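Local coordinates for photoreceptor-histidine kinase BphP (Stigmatella aurantiaca DW4/3-1, PDB 6BAF), which probably senses light through a bound bilin chromophore and relays the signal as a histidine kinase, contributing to the light control of cell development, at residues A[20-25]-A[29-34]; A[77-82]-A[282-287]; A[81-86]-A[90-95]; A[96-99]-A[104-107]; A[120-125]-A[290-295]. All blocks are in the same frame, centred on the assembly; numbering follows the deposited sequence. Where two conformers were deposited one is given.

Contact 1: residues A[20-25]-A[29-34]; sequences LLVLSE and VLTHAS
Val22 meets His32 and Thr31 together in the antiparallel hairpin of strands 19-23 and 30-34 of the PAS fold. Two residues opposite one make this a classic beta bulge. Val22 N donates to His32 O (3.0 Å), whereas Val22 O accepts from Thr31 N (2.9 Å), so both polar atoms of the valine backbone are used although the register slips by one residue beyond it. With CG anti to its own carbonyl carbon (chi1 -52°), the His32 ring lies alongside the valine. Val22 CG2 sits over one ring face, 4.0 Å from the centroid and 30° off the normal. The ring is also held at its edge, where Thr31 OG1 lies in the ring plane, 2.7 Å from His32 ND1 in a hydrogen bond that helps fix its rotation. Threonine suits the bulge because its hydroxyl can serve this ring while its one methyl, CG2, remains apolar.

On the face carrying Leu21, Leu30 and Ala33, the leucine's methyl branches make the contact: Leu21 CD2 touches both Leu30 CD1 and Ala33 CB, each at 3.9 Å. Serines, small and polar, close both ends. Near the turn, Ser24 OG stands between its backbone N and carbonyl carbon and accepts from Val29 N. At the far end Ser34 OG, also bonded to Asn36 OD1, receives Leu20 N at 3.1 Å with a nearly straight N-H angle of 162°.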
# COMPACT_ATOMS: atom_id res chain seq x y z
N LEU A 20 25.85 -5.01 -6.13
CA LEU A 20 26.05 -3.91 -5.20
C LEU A 20 27.08 -2.94 -5.76
O LEU A 20 28.17 -3.35 -6.16
CB LEU A 20 26.48 -4.42 -3.85
CG LEU A 20 26.60 -3.33 -2.78
CD1 LEU A 20 25.98 -3.81 -1.47
CD2 LEU A 20 28.09 -2.92 -2.62
N LEU A 21 26.73 -1.65 -5.80
CA LEU A 21 27.65 -0.57 -6.15
C LEU A 21 27.74 0.40 -4.98
O LEU A 21 26.76 0.60 -4.26
CB LEU A 21 27.14 0.19 -7.38
CG LEU A 21 26.78 -0.64 -8.60
CD1 LEU A 21 26.20 0.30 -9.64
CD2 LEU A 21 28.02 -1.39 -9.17
N VAL A 22 28.91 1.00 -4.77
CA VAL A 22 29.04 2.16 -3.88
C VAL A 22 29.38 3.37 -4.74
O VAL A 22 30.21 3.28 -5.65
CB VAL A 22 30.08 1.95 -2.78
CG1 VAL A 22 30.20 3.20 -1.95
CG2 VAL A 22 29.72 0.74 -1.89
N LEU A 23 28.72 4.49 -4.46
CA LEU A 23 28.75 5.71 -5.27
C LEU A 23 29.29 6.86 -4.44
O LEU A 23 28.86 7.08 -3.30
CB LEU A 23 27.35 6.07 -5.77
CG LEU A 23 26.56 5.00 -6.53
CD1 LEU A 23 25.17 5.56 -6.82
CD2 LEU A 23 27.23 4.73 -7.80
N SER A 24 30.19 7.65 -5.03
CA SER A 24 30.60 8.81 -4.25
C SER A 24 29.52 9.89 -4.29
O SER A 24 28.68 9.92 -5.19
CB SER A 24 31.89 9.42 -4.80
OG SER A 24 31.62 9.98 -6.09
N GLU A 25 29.61 10.83 -3.37
CA GLU A 25 28.68 11.94 -3.35
C GLU A 25 29.47 13.21 -3.30
O GLU A 25 30.32 13.36 -2.41
CB GLU A 25 27.77 11.83 -2.13
CG GLU A 25 27.18 10.42 -1.93
CD GLU A 25 26.34 10.32 -0.65
OE1 GLU A 25 26.89 9.90 0.41
OE2 GLU A 25 25.14 10.70 -0.71
N VAL A 29 30.61 8.73 -8.57
CA VAL A 29 31.66 7.85 -9.09
C VAL A 29 31.57 6.51 -8.38
O VAL A 29 31.47 6.46 -7.14
CB VAL A 29 33.05 8.50 -8.88
CG1 VAL A 29 34.16 7.53 -9.30
CG2 VAL A 29 33.16 9.84 -9.62
N LEU A 30 31.67 5.40 -9.14
CA LEU A 30 31.64 4.07 -8.53
C LEU A 30 32.96 3.83 -7.83
O LEU A 30 34.00 3.69 -8.49
CB LEU A 30 31.43 2.96 -9.56
CG LEU A 30 30.32 2.96 -10.63
CD1 LEU A 30 29.86 1.54 -11.03
CD2 LEU A 30 29.21 3.83 -10.28
N THR A 31 32.93 3.72 -6.50
CA THR A 31 34.13 3.35 -5.77
C THR A 31 34.19 1.88 -5.38
O THR A 31 35.26 1.42 -4.97
CB THR A 31 34.23 4.18 -4.49
OG1 THR A 31 33.15 3.80 -3.64
CG2 THR A 31 34.14 5.69 -4.83
N HIS A 32 33.06 1.17 -5.39
CA HIS A 32 33.00 -0.26 -5.13
C HIS A 32 32.01 -0.87 -6.13
O HIS A 32 31.03 -0.23 -6.52
CB HIS A 32 32.52 -0.66 -3.72
CG HIS A 32 33.24 0.00 -2.57
ND1 HIS A 32 33.37 1.37 -2.45
CD2 HIS A 32 33.78 -0.52 -1.44
CE1 HIS A 32 33.97 1.66 -1.31
NE2 HIS A 32 34.23 0.52 -0.68
N ALA A 33 32.27 -2.11 -6.52
CA ALA A 33 31.38 -2.88 -7.37
C ALA A 33 31.55 -4.34 -7.02
O ALA A 33 32.67 -4.81 -6.81
CB ALA A 33 31.67 -2.68 -8.85
N SER A 34 30.44 -5.07 -6.93
CA SER A 34 30.57 -6.49 -6.65
C SER A 34 31.02 -7.20 -7.93
O SER A 34 30.72 -6.78 -9.05
CB SER A 34 29.25 -7.04 -6.11
OG SER A 34 28.23 -6.81 -7.04

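Contact 2: residues A[77-82]-A[282-287]; sequences LNPLKV and VPYEVR
Pro79 packs against the outer part of the Tyr284 ring, where the loop leading into edge strand 80-85 of the PAS sheet meets the first turn of helix 284-300 of the GAF domain. The contact is small and carried by carbon. Pro79 CG comes within 3.5 Å of Tyr284 CE2, and Pro79 CB makes an off-centre CH-pi contact, 4.2 Å from the ring centroid and 28° off the normal. Pro79 CD lies 3.5 Å from Tyr284 OH, so three ring carbons of the proline span the end of the phenol. Proline suits the place: its rigid ring offers several C-H groups, and its nitrogen brings no N-H needing a partner.

Behind the proline, the peptide bond from Asn78 is cis. Asn78 itself is tied to the sheet, its ND2 donating to Ala97 O. The tyrosine extends from the helix with CG anti to the backbone N (chi1 177°), which carries its hydroxyl end outward to Pro79. Ile96 of the sheet also touches this side chain, and Phe123 of the second subunit packs on both Pro79 and Tyr284, so the pair takes part in the dimer interface.

Further out, the helix start is held partly by its own residues. Pro283 takes the N-cap position, and Arg287 N bonds to Pro283 O at 2.9 Å. Tyr284 CA lies over one face of the Arg287 guanidinium, toward its rim; this group gives NH2 to a salt bridge with Glu109 and directs NH1 to Val282 O at 3.3 Å.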
# COMPACT_ATOMS: atom_id res chain seq x y z
N LEU A 77 12.23 7.56 -1.89
CA LEU A 77 12.15 7.34 -3.33
C LEU A 77 12.36 5.90 -3.78
O LEU A 77 12.07 5.61 -4.95
CB LEU A 77 13.18 8.24 -4.05
CG LEU A 77 13.13 9.69 -3.54
CD1 LEU A 77 14.35 10.49 -4.00
CD2 LEU A 77 11.85 10.39 -3.99
N ASN A 78 12.90 5.00 -2.95
CA ASN A 78 13.03 3.62 -3.44
C ASN A 78 11.64 3.05 -3.78
O ASN A 78 10.66 3.40 -3.13
CB ASN A 78 13.75 2.71 -2.43
CG ASN A 78 15.23 3.09 -2.25
OD1 ASN A 78 15.92 3.35 -3.23
ND2 ASN A 78 15.70 3.14 -1.02
N PRO A 79 11.55 2.18 -4.79
CA PRO A 79 12.66 1.70 -5.63
C PRO A 79 12.99 2.69 -6.76
O PRO A 79 12.13 3.42 -7.24
CB PRO A 79 12.13 0.38 -6.19
CG PRO A 79 10.56 0.66 -6.34
CD PRO A 79 10.25 1.54 -5.11
N LEU A 80 14.25 2.73 -7.16
CA LEU A 80 14.65 3.59 -8.26
C LEU A 80 14.55 2.78 -9.53
O LEU A 80 14.89 1.60 -9.55
CB LEU A 80 16.08 4.10 -8.06
CG LEU A 80 16.31 4.66 -6.66
CD1 LEU A 80 17.81 4.97 -6.47
CD2 LEU A 80 15.44 5.90 -6.40
N LYS A 81 14.09 3.40 -10.60
CA LYS A 81 14.13 2.74 -11.89
C LYS A 81 15.52 2.92 -12.47
O LYS A 81 15.98 4.05 -12.66
CB LYS A 81 13.07 3.31 -12.83
CG LYS A 81 13.14 2.68 -14.21
CD LYS A 81 11.99 3.10 -15.15
CE LYS A 81 11.73 4.61 -15.07
NZ LYS A 81 12.61 5.37 -16.02
N VAL A 82 16.22 1.82 -12.71
CA VAL A 82 17.56 1.86 -13.25
C VAL A 82 17.53 1.09 -14.55
O VAL A 82 17.17 -0.09 -14.56
CB VAL A 82 18.59 1.26 -12.28
CG1 VAL A 82 19.94 1.15 -12.98
CG2 VAL A 82 18.67 2.10 -10.98
N VAL A 282 11.80 -14.04 -3.95
CA VAL A 282 10.57 -13.25 -3.76
C VAL A 282 10.70 -11.90 -4.47
O VAL A 282 11.68 -11.17 -4.23
CB VAL A 282 10.31 -13.04 -2.26
CG1 VAL A 282 8.97 -12.33 -2.04
CG2 VAL A 282 10.36 -14.37 -1.53
N PRO A 283 9.75 -11.50 -5.33
CA PRO A 283 9.83 -10.19 -6.00
C PRO A 283 9.75 -9.01 -5.03
O PRO A 283 9.20 -9.09 -3.92
CB PRO A 283 8.61 -10.19 -6.94
CG PRO A 283 8.13 -11.62 -7.00
CD PRO A 283 8.56 -12.28 -5.73
N TYR A 284 10.26 -7.88 -5.52
CA TYR A 284 10.35 -6.67 -4.71
C TYR A 284 9.01 -6.27 -4.11
O TYR A 284 8.93 -5.99 -2.90
CB TYR A 284 10.90 -5.52 -5.56
CG TYR A 284 10.93 -4.22 -4.79
CD1 TYR A 284 11.93 -3.97 -3.86
CD2 TYR A 284 9.92 -3.26 -4.95
CE1 TYR A 284 11.95 -2.80 -3.10
CE2 TYR A 284 9.93 -2.08 -4.20
CZ TYR A 284 10.96 -1.85 -3.28
OH TYR A 284 10.98 -0.68 -2.54
N GLU A 285 7.95 -6.18 -4.95
CA GLU A 285 6.62 -5.79 -4.47
C GLU A 285 6.08 -6.76 -3.42
O GLU A 285 5.36 -6.34 -2.51
CB GLU A 285 5.61 -5.71 -5.64
CG GLU A 285 5.69 -4.46 -6.54
CD GLU A 285 4.60 -4.45 -7.65
OE1 GLU A 285 4.96 -4.30 -8.86
OE2 GLU A 285 3.38 -4.58 -7.31
N VAL A 286 6.38 -8.06 -3.53
CA VAL A 286 5.93 -9.00 -2.50
C VAL A 286 6.71 -8.79 -1.21
O VAL A 286 6.12 -8.67 -0.12
CB VAL A 286 6.03 -10.44 -3.02
CG1 VAL A 286 5.59 -11.46 -1.97
CG2 VAL A 286 5.24 -10.59 -4.29
N ARG A 287 8.05 -8.72 -1.30
CA ARG A 287 8.84 -8.52 -0.09
C ARG A 287 8.38 -7.29 0.66
O ARG A 287 8.17 -7.32 1.88
CB ARG A 287 10.34 -8.37 -0.40
CG ARG A 287 10.99 -9.58 -0.94
CD ARG A 287 12.51 -9.52 -0.74
NE ARG A 287 13.16 -8.23 -1.03
CZ ARG A 287 13.71 -7.92 -2.19
NH1 ARG A 287 13.65 -8.78 -3.20
NH2 ARG A 287 14.31 -6.73 -2.35

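Contact 3: residues A[81-86]-A[90-95]; sequences KVVWRV and DRFFDG
Arg85 and Asp90 face each other near the turn of the hairpin of strands 80-85 and 90-100, at the edge of the PAS sheet, their flat ends almost coplanar, 11° apart. The guanidinium comes in side-on to form a two-nitrogen salt bridge: NE reaches Asp90 OD1 at 2.7 Å, on the syn lone pair, and NH2 reaches Asp90 OD2 at 2.9 Å. A bend at chi3 brings these nitrogens over. Valine's two methyls let Val83 serve two neighbours: CG1 touches Asp90 CG at 3.6 Å and lies over one face of the Phe92 ring, 4.3 Å from its centroid and 19° off the normal, while CG2 meets ring atoms CD2 and CE2.

On the opposite face, Trp84 and Phe93 are set at a steep angle, their planes 84° apart. Trp84 CB approaches the edge of the phenylalanine at CE2 (3.7 Å), and the indole continues away to meet the Phe56 ring.

The hairpin thus has a largely apolar face of Val82, Trp84 and Phe93, with Arg91 at its end near the turn, and a mixed face. On the latter, two-nitrogen pairing restrains rotation of both charged groups and probably keeps Asp90 ionised.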
# COMPACT_ATOMS: atom_id res chain seq x y z
N LYS A 81 14.09 3.40 -10.60
CA LYS A 81 14.13 2.74 -11.89
C LYS A 81 15.52 2.92 -12.47
O LYS A 81 15.98 4.05 -12.66
CB LYS A 81 13.07 3.31 -12.83
CG LYS A 81 13.14 2.68 -14.21
CD LYS A 81 11.99 3.10 -15.15
CE LYS A 81 11.73 4.61 -15.07
NZ LYS A 81 12.61 5.37 -16.02
N VAL A 82 16.22 1.82 -12.71
CA VAL A 82 17.56 1.86 -13.25
C VAL A 82 17.53 1.09 -14.55
O VAL A 82 17.17 -0.09 -14.56
CB VAL A 82 18.59 1.26 -12.28
CG1 VAL A 82 19.94 1.15 -12.98
CG2 VAL A 82 18.67 2.10 -10.98
N VAL A 83 17.89 1.75 -15.64
CA VAL A 83 17.96 1.11 -16.95
C VAL A 83 19.42 1.14 -17.39
O VAL A 83 19.97 2.21 -17.67
CB VAL A 83 17.05 1.79 -17.97
CG1 VAL A 83 17.17 1.12 -19.34
CG2 VAL A 83 15.58 1.80 -17.45
N TRP A 84 20.05 -0.03 -17.43
CA TRP A 84 21.47 -0.14 -17.75
C TRP A 84 21.68 -0.37 -19.24
O TRP A 84 21.45 -1.48 -19.74
CB TRP A 84 22.10 -1.28 -16.96
CG TRP A 84 22.84 -0.73 -15.86
CD1 TRP A 84 22.33 -0.19 -14.72
CD2 TRP A 84 24.24 -0.64 -15.73
NE1 TRP A 84 23.32 0.24 -13.89
CE2 TRP A 84 24.51 -0.03 -14.47
CE3 TRP A 84 25.29 -1.03 -16.53
CZ2 TRP A 84 25.77 0.20 -14.00
CZ3 TRP A 84 26.54 -0.79 -16.05
CH2 TRP A 84 26.77 -0.18 -14.79
N ARG A 85 22.20 0.65 -19.93
CA ARG A 85 22.56 0.54 -21.35
C ARG A 85 24.02 0.11 -21.45
O ARG A 85 24.93 0.90 -21.18
CB ARG A 85 22.35 1.87 -22.07
CG ARG A 85 22.47 1.79 -23.60
CD ARG A 85 21.68 2.89 -24.25
NE ARG A 85 20.30 2.46 -24.39
CZ ARG A 85 19.32 3.19 -24.94
NH1 ARG A 85 19.56 4.43 -25.38
NH2 ARG A 85 18.09 2.69 -25.01
N VAL A 86 24.25 -1.13 -21.84
CA VAL A 86 25.63 -1.61 -21.88
C VAL A 86 26.13 -1.66 -23.32
O VAL A 86 27.06 -0.92 -23.67
CB VAL A 86 25.78 -2.97 -21.15
CG1 VAL A 86 24.68 -3.97 -21.58
CG2 VAL A 86 27.17 -3.52 -21.36
N ASP A 90 19.32 -2.43 -23.43
CA ASP A 90 18.96 -2.04 -22.08
C ASP A 90 18.66 -3.25 -21.21
O ASP A 90 18.03 -4.21 -21.65
CB ASP A 90 17.72 -1.15 -22.10
CG ASP A 90 18.00 0.19 -22.70
OD1 ASP A 90 19.19 0.53 -22.82
OD2 ASP A 90 17.03 0.90 -23.05
N ARG A 91 19.08 -3.16 -19.96
CA ARG A 91 18.69 -4.10 -18.92
C ARG A 91 17.96 -3.31 -17.83
O ARG A 91 18.29 -2.14 -17.56
CB ARG A 91 19.89 -4.83 -18.35
CG ARG A 91 20.51 -5.88 -19.27
CD ARG A 91 21.98 -5.84 -19.02
NE ARG A 91 22.65 -7.13 -18.87
CZ ARG A 91 23.52 -7.63 -19.74
NH1 ARG A 91 23.83 -6.94 -20.84
NH2 ARG A 91 24.11 -8.80 -19.49
N PHE A 92 16.95 -3.91 -17.24
CA PHE A 92 16.07 -3.19 -16.33
C PHE A 92 16.25 -3.72 -14.92
O PHE A 92 16.38 -4.94 -14.71
CB PHE A 92 14.61 -3.30 -16.79
CG PHE A 92 14.36 -2.59 -18.09
CD1 PHE A 92 14.79 -3.15 -19.29
CD2 PHE A 92 13.73 -1.35 -18.11
CE1 PHE A 92 14.60 -2.48 -20.50
CE2 PHE A 92 13.51 -0.67 -19.31
CZ PHE A 92 13.95 -1.24 -20.51
N PHE A 93 16.31 -2.80 -13.95
CA PHE A 93 16.62 -3.15 -12.58
C PHE A 93 15.78 -2.30 -11.66
O PHE A 93 15.47 -1.15 -11.98
CB PHE A 93 18.12 -2.91 -12.24
CG PHE A 93 19.07 -3.74 -13.05
CD1 PHE A 93 19.43 -5.01 -12.63
CD2 PHE A 93 19.60 -3.25 -14.23
CE1 PHE A 93 20.29 -5.79 -13.38
CE2 PHE A 93 20.48 -4.01 -15.00
CZ PHE A 93 20.83 -5.28 -14.57
N ASP A 94 15.44 -2.85 -10.50
CA ASP A 94 15.03 -2.04 -9.35
C ASP A 94 16.26 -1.70 -8.54
O ASP A 94 17.01 -2.60 -8.12
CB ASP A 94 14.01 -2.76 -8.47
CG ASP A 94 12.70 -3.05 -9.21
OD1 ASP A 94 12.15 -2.11 -9.85
OD2 ASP A 94 12.24 -4.21 -9.15
N GLY A 95 16.49 -0.41 -8.33
CA GLY A 95 17.54 0.05 -7.46
C GLY A 95 16.96 0.30 -6.09
O GLY A 95 15.90 0.93 -5.94

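Contact 4: residues A[96-99]-A[104-107]; sequences IAHR and LILE
Ile96 pairs with Glu107, and His98 with Ile105, in the antiparallel hairpin of strands 90-100 and 103-110 in the PAS sheet. Each couple is a hydrogen-bonded pair with both N-H groups used; for example, Ile105 N reaches His98 O at 2.8 Å. Between them, at the non-hydrogen-bonded position of Ala97 and Leu106, Ala97 CA comes within 3.1 Å of Ile105 O. Alanine's small side chain fits this close pairing.

Van der Waals contacts occupy both faces. Ala97 CB meets Leu106 CD1 at 4.0 Å, with Leu104 CD2 slightly farther off. On the other face, His98 has its CG between the backbone N and the carbonyl carbon (chi1 73°), which lays the imidazole beside Ile105, CE1 lying 3.6 Å from Ile105 CB.

The polar ends are tied elsewhere. Arg99 NE forms a salt bridge with Glu25. The buried Glu107 carboxylate accepts Val236 N at OE1 and Leu237 N at OE2, which would help it stay ionised. One water links the strands on this face: it donates to Ile96 O (2.7 Å) and to Glu107 OE1 (2.8 Å), and lies in the plane of the His98 ring, at its edge, 2.7 Å from ND1.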
# COMPACT_ATOMS: atom_id res chain seq x y z
N ILE A 96 17.64 -0.22 -5.09
CA ILE A 96 17.39 0.14 -3.71
C ILE A 96 18.67 0.80 -3.21
O ILE A 96 19.72 0.15 -3.12
CB ILE A 96 17.03 -1.10 -2.89
CG1 ILE A 96 15.85 -1.81 -3.56
CG2 ILE A 96 16.77 -0.71 -1.47
CD1 ILE A 96 15.82 -3.28 -3.24
N ALA A 97 18.59 2.09 -2.90
CA ALA A 97 19.76 2.85 -2.50
C ALA A 97 19.59 3.34 -1.07
O ALA A 97 18.48 3.66 -0.64
CB ALA A 97 19.99 4.03 -3.46
N HIS A 98 20.69 3.36 -0.31
CA HIS A 98 20.66 3.87 1.05
C HIS A 98 22.02 4.48 1.37
O HIS A 98 23.02 4.21 0.70
CB HIS A 98 20.28 2.78 2.08
CG HIS A 98 21.35 1.78 2.35
ND1 HIS A 98 21.61 0.71 1.51
CD2 HIS A 98 22.23 1.66 3.38
CE1 HIS A 98 22.61 0.00 1.99
NE2 HIS A 98 23.02 0.56 3.12
N ARG A 99 22.04 5.33 2.40
CA ARG A 99 23.24 5.89 2.98
C ARG A 99 23.47 5.26 4.33
O ARG A 99 22.55 5.18 5.14
CB ARG A 99 23.11 7.40 3.12
CG ARG A 99 22.91 8.09 1.77
CD ARG A 99 22.97 9.61 1.93
NE ARG A 99 22.87 10.26 0.64
CZ ARG A 99 21.72 10.64 0.10
NH1 ARG A 99 20.58 10.45 0.76
NH2 ARG A 99 21.70 11.19 -1.10
N LEU A 104 27.19 5.74 0.10
CA LEU A 104 25.95 5.66 -0.67
C LEU A 104 25.99 4.33 -1.42
O LEU A 104 26.81 4.15 -2.33
CB LEU A 104 25.82 6.83 -1.64
CG LEU A 104 24.52 7.30 -2.28
CD1 LEU A 104 24.72 7.89 -3.66
CD2 LEU A 104 23.29 6.40 -2.17
N ILE A 105 25.13 3.41 -1.04
CA ILE A 105 25.13 2.05 -1.57
C ILE A 105 23.91 1.89 -2.45
O ILE A 105 22.78 2.20 -2.03
CB ILE A 105 25.13 1.01 -0.44
CG1 ILE A 105 26.41 1.15 0.38
CG2 ILE A 105 24.90 -0.39 -1.03
CD1 ILE A 105 26.47 0.32 1.65
N LEU A 106 24.11 1.41 -3.67
CA LEU A 106 23.03 1.18 -4.62
C LEU A 106 23.01 -0.31 -4.93
O LEU A 106 24.02 -0.87 -5.41
CB LEU A 106 23.22 2.03 -5.88
CG LEU A 106 22.33 1.71 -7.08
CD1 LEU A 106 20.85 1.98 -6.75
CD2 LEU A 106 22.79 2.53 -8.31
N GLU A 107 21.91 -0.98 -4.59
CA GLU A 107 21.73 -2.39 -4.90
C GLU A 107 20.77 -2.54 -6.07
O GLU A 107 19.75 -1.85 -6.14
CB GLU A 107 21.22 -3.14 -3.67
CG GLU A 107 22.34 -3.10 -2.66
CD GLU A 107 22.02 -3.76 -1.37
OE1 GLU A 107 21.13 -3.23 -0.61
OE2 GLU A 107 22.66 -4.81 -1.10
O HOH W 1 20.40 -0.56 -0.59

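Contact 5: residues A[120-125]-A[290-295]; sequences LSFFHA and CEFLGE
Ala125 N bonds to Ser121 O at 2.9 Å, a regular helical bond; the O of the same residue is loosely approached by Leu293 CD1, 4.4 Å away across the contact. At the start of the same helix, Phe122 N is bonded to Glu285 OE2, so a carboxylate of helix 284-300 meets the N-terminal end of helix 120-135, where the helix dipole should favour a negative charge.

The two helices belong to the bundle that lines the dimer interface, as in related bacteriophytochromes, and within it they meet mainly through rings. Phe122 turns its edge toward the face of Phe292 in an offset edge-to-face pair, with centroids 6.0 Å apart and planes at 79°. The closest carbons are Phe122 CZ and Phe292 CD2, at 4.2 Å. Both side chains hold CG anti to the backbone N (chi1 176° and -174°), a torsion that extends each ring away from its own helix toward the other. The nearest CA atoms of the two segments, those of Ala125 and Cys290, are 8.3 Å apart, and phenylalanine is long enough to reach across.

Ala125 CB points toward helix 284-300, where it packs on Ala289, a residue that also touches Phe122, while Leu153 of helix 139-154 lies against the same alanine. From the second subunit, Phe123 makes an edge-to-face pair with Phe122, and Leu130 of that subunit packs on Phe292.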
# COMPACT_ATOMS: atom_id res chain seq x y z
N LEU A 120 0.52 -2.73 -8.57
CA LEU A 120 -0.83 -3.24 -8.38
C LEU A 120 -0.85 -4.39 -7.39
O LEU A 120 -1.72 -4.45 -6.51
CB LEU A 120 -1.42 -3.66 -9.73
CG LEU A 120 -2.89 -4.13 -9.76
CD1 LEU A 120 -3.78 -3.18 -8.95
CD2 LEU A 120 -3.39 -4.22 -11.18
N SER A 121 0.14 -5.29 -7.47
CA SER A 121 0.19 -6.37 -6.49
C SER A 121 0.39 -5.84 -5.07
O SER A 121 -0.23 -6.35 -4.13
CB SER A 121 1.31 -7.34 -6.83
OG SER A 121 1.24 -7.61 -8.22
N PHE A 122 1.24 -4.83 -4.90
CA PHE A 122 1.42 -4.27 -3.55
C PHE A 122 0.11 -3.67 -3.03
O PHE A 122 -0.26 -3.87 -1.86
CB PHE A 122 2.53 -3.21 -3.55
CG PHE A 122 2.72 -2.52 -2.23
CD1 PHE A 122 1.98 -1.38 -1.90
CD2 PHE A 122 3.67 -2.98 -1.33
CE1 PHE A 122 2.16 -0.74 -0.68
CE2 PHE A 122 3.87 -2.33 -0.11
CZ PHE A 122 3.11 -1.21 0.23
N PHE A 123 -0.57 -2.86 -3.87
CA PHE A 123 -1.88 -2.28 -3.54
C PHE A 123 -2.85 -3.33 -3.01
O PHE A 123 -3.35 -3.21 -1.89
CB PHE A 123 -2.41 -1.56 -4.80
CG PHE A 123 -3.80 -1.05 -4.69
CD1 PHE A 123 -4.04 0.24 -4.20
CD2 PHE A 123 -4.87 -1.83 -5.10
CE1 PHE A 123 -5.34 0.75 -4.12
CE2 PHE A 123 -6.21 -1.33 -5.03
CZ PHE A 123 -6.43 -0.03 -4.54
N HIS A 124 -3.03 -4.44 -3.74
CA HIS A 124 -3.98 -5.48 -3.29
C HIS A 124 -3.47 -6.22 -2.05
O HIS A 124 -4.24 -6.50 -1.11
CB HIS A 124 -4.25 -6.48 -4.42
CG HIS A 124 -5.08 -5.92 -5.55
ND1 HIS A 124 -6.30 -5.31 -5.34
CD2 HIS A 124 -4.87 -5.88 -6.88
CE1 HIS A 124 -6.78 -4.88 -6.50
NE2 HIS A 124 -5.94 -5.23 -7.45
N ALA A 125 -2.18 -6.56 -2.04
CA ALA A 125 -1.61 -7.30 -0.91
C ALA A 125 -1.81 -6.56 0.40
O ALA A 125 -2.26 -7.14 1.39
CB ALA A 125 -0.12 -7.55 -1.15
N CYS A 290 5.10 -7.74 2.35
CA CYS A 290 5.25 -8.52 3.57
C CYS A 290 5.85 -7.69 4.68
O CYS A 290 5.39 -7.74 5.83
CB CYS A 290 6.10 -9.75 3.31
SG CYS A 290 5.22 -10.97 2.34
N GLU A 291 6.88 -6.89 4.36
CA GLU A 291 7.48 -6.08 5.41
C GLU A 291 6.49 -5.04 5.91
O GLU A 291 6.46 -4.73 7.11
CB GLU A 291 8.82 -5.46 4.91
CG GLU A 291 8.76 -4.27 3.91
CD GLU A 291 10.18 -3.81 3.43
OE1 GLU A 291 11.16 -4.48 3.78
OE2 GLU A 291 10.30 -2.79 2.70
N PHE A 292 5.65 -4.50 5.02
CA PHE A 292 4.62 -3.56 5.44
C PHE A 292 3.63 -4.22 6.40
O PHE A 292 3.24 -3.63 7.42
CB PHE A 292 3.90 -3.02 4.19
CG PHE A 292 2.92 -1.95 4.49
CD1 PHE A 292 1.63 -2.26 4.90
CD2 PHE A 292 3.29 -0.60 4.41
CE1 PHE A 292 0.72 -1.26 5.22
CE2 PHE A 292 2.38 0.40 4.72
CZ PHE A 292 1.10 0.07 5.13
N LEU A 293 3.23 -5.47 6.11
CA LEU A 293 2.36 -6.19 7.05
C LEU A 293 3.05 -6.45 8.38
O LEU A 293 2.41 -6.41 9.45
CB LEU A 293 1.89 -7.50 6.41
CG LEU A 293 0.93 -7.16 5.26
CD1 LEU A 293 0.53 -8.42 4.51
CD2 LEU A 293 -0.29 -6.34 5.76
N GLY A 294 4.37 -6.71 8.36
CA GLY A 294 5.10 -6.82 9.61
C GLY A 294 5.07 -5.53 10.43
O GLY A 294 4.92 -5.56 11.65
N GLU A 295 5.23 -4.39 9.77
CA GLU A 295 5.07 -3.13 10.50
C GLU A 295 3.67 -2.98 11.08
O GLU A 295 3.50 -2.46 12.18
CB GLU A 295 5.36 -1.95 9.58
CG GLU A 295 6.81 -1.91 9.12
CD GLU A 295 7.25 -0.50 8.71
OE1 GLU A 295 6.83 0.52 9.37
OE2 GLU A 295 8.06 -0.44 7.73

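How the contacts relate
Contacts 1, 3 and 4 are hairpins of one PAS sheet. Contacts 1 and 4, with centres 9 Å apart, join along neighbouring strands 19-23 and 103-110 through a probable hydrogen bond between Leu106 N and Leu21 O (2.8 Å). Contacts 3 and 4 share strand 90-100. Contact 2 carries the edge strand of contact 3 to helix 284-300, which continues into contact 5, 12 Å away between centres; both of these border the second subunit. Contacts 1 and 5 are 30 Å apart, on opposite sides of the chain's centre. The bilin stands off from the hairpins: it is about 14 Å from the Leu20 side chain of contact 1 and about 13 Å from that of Glu107 in contact 4.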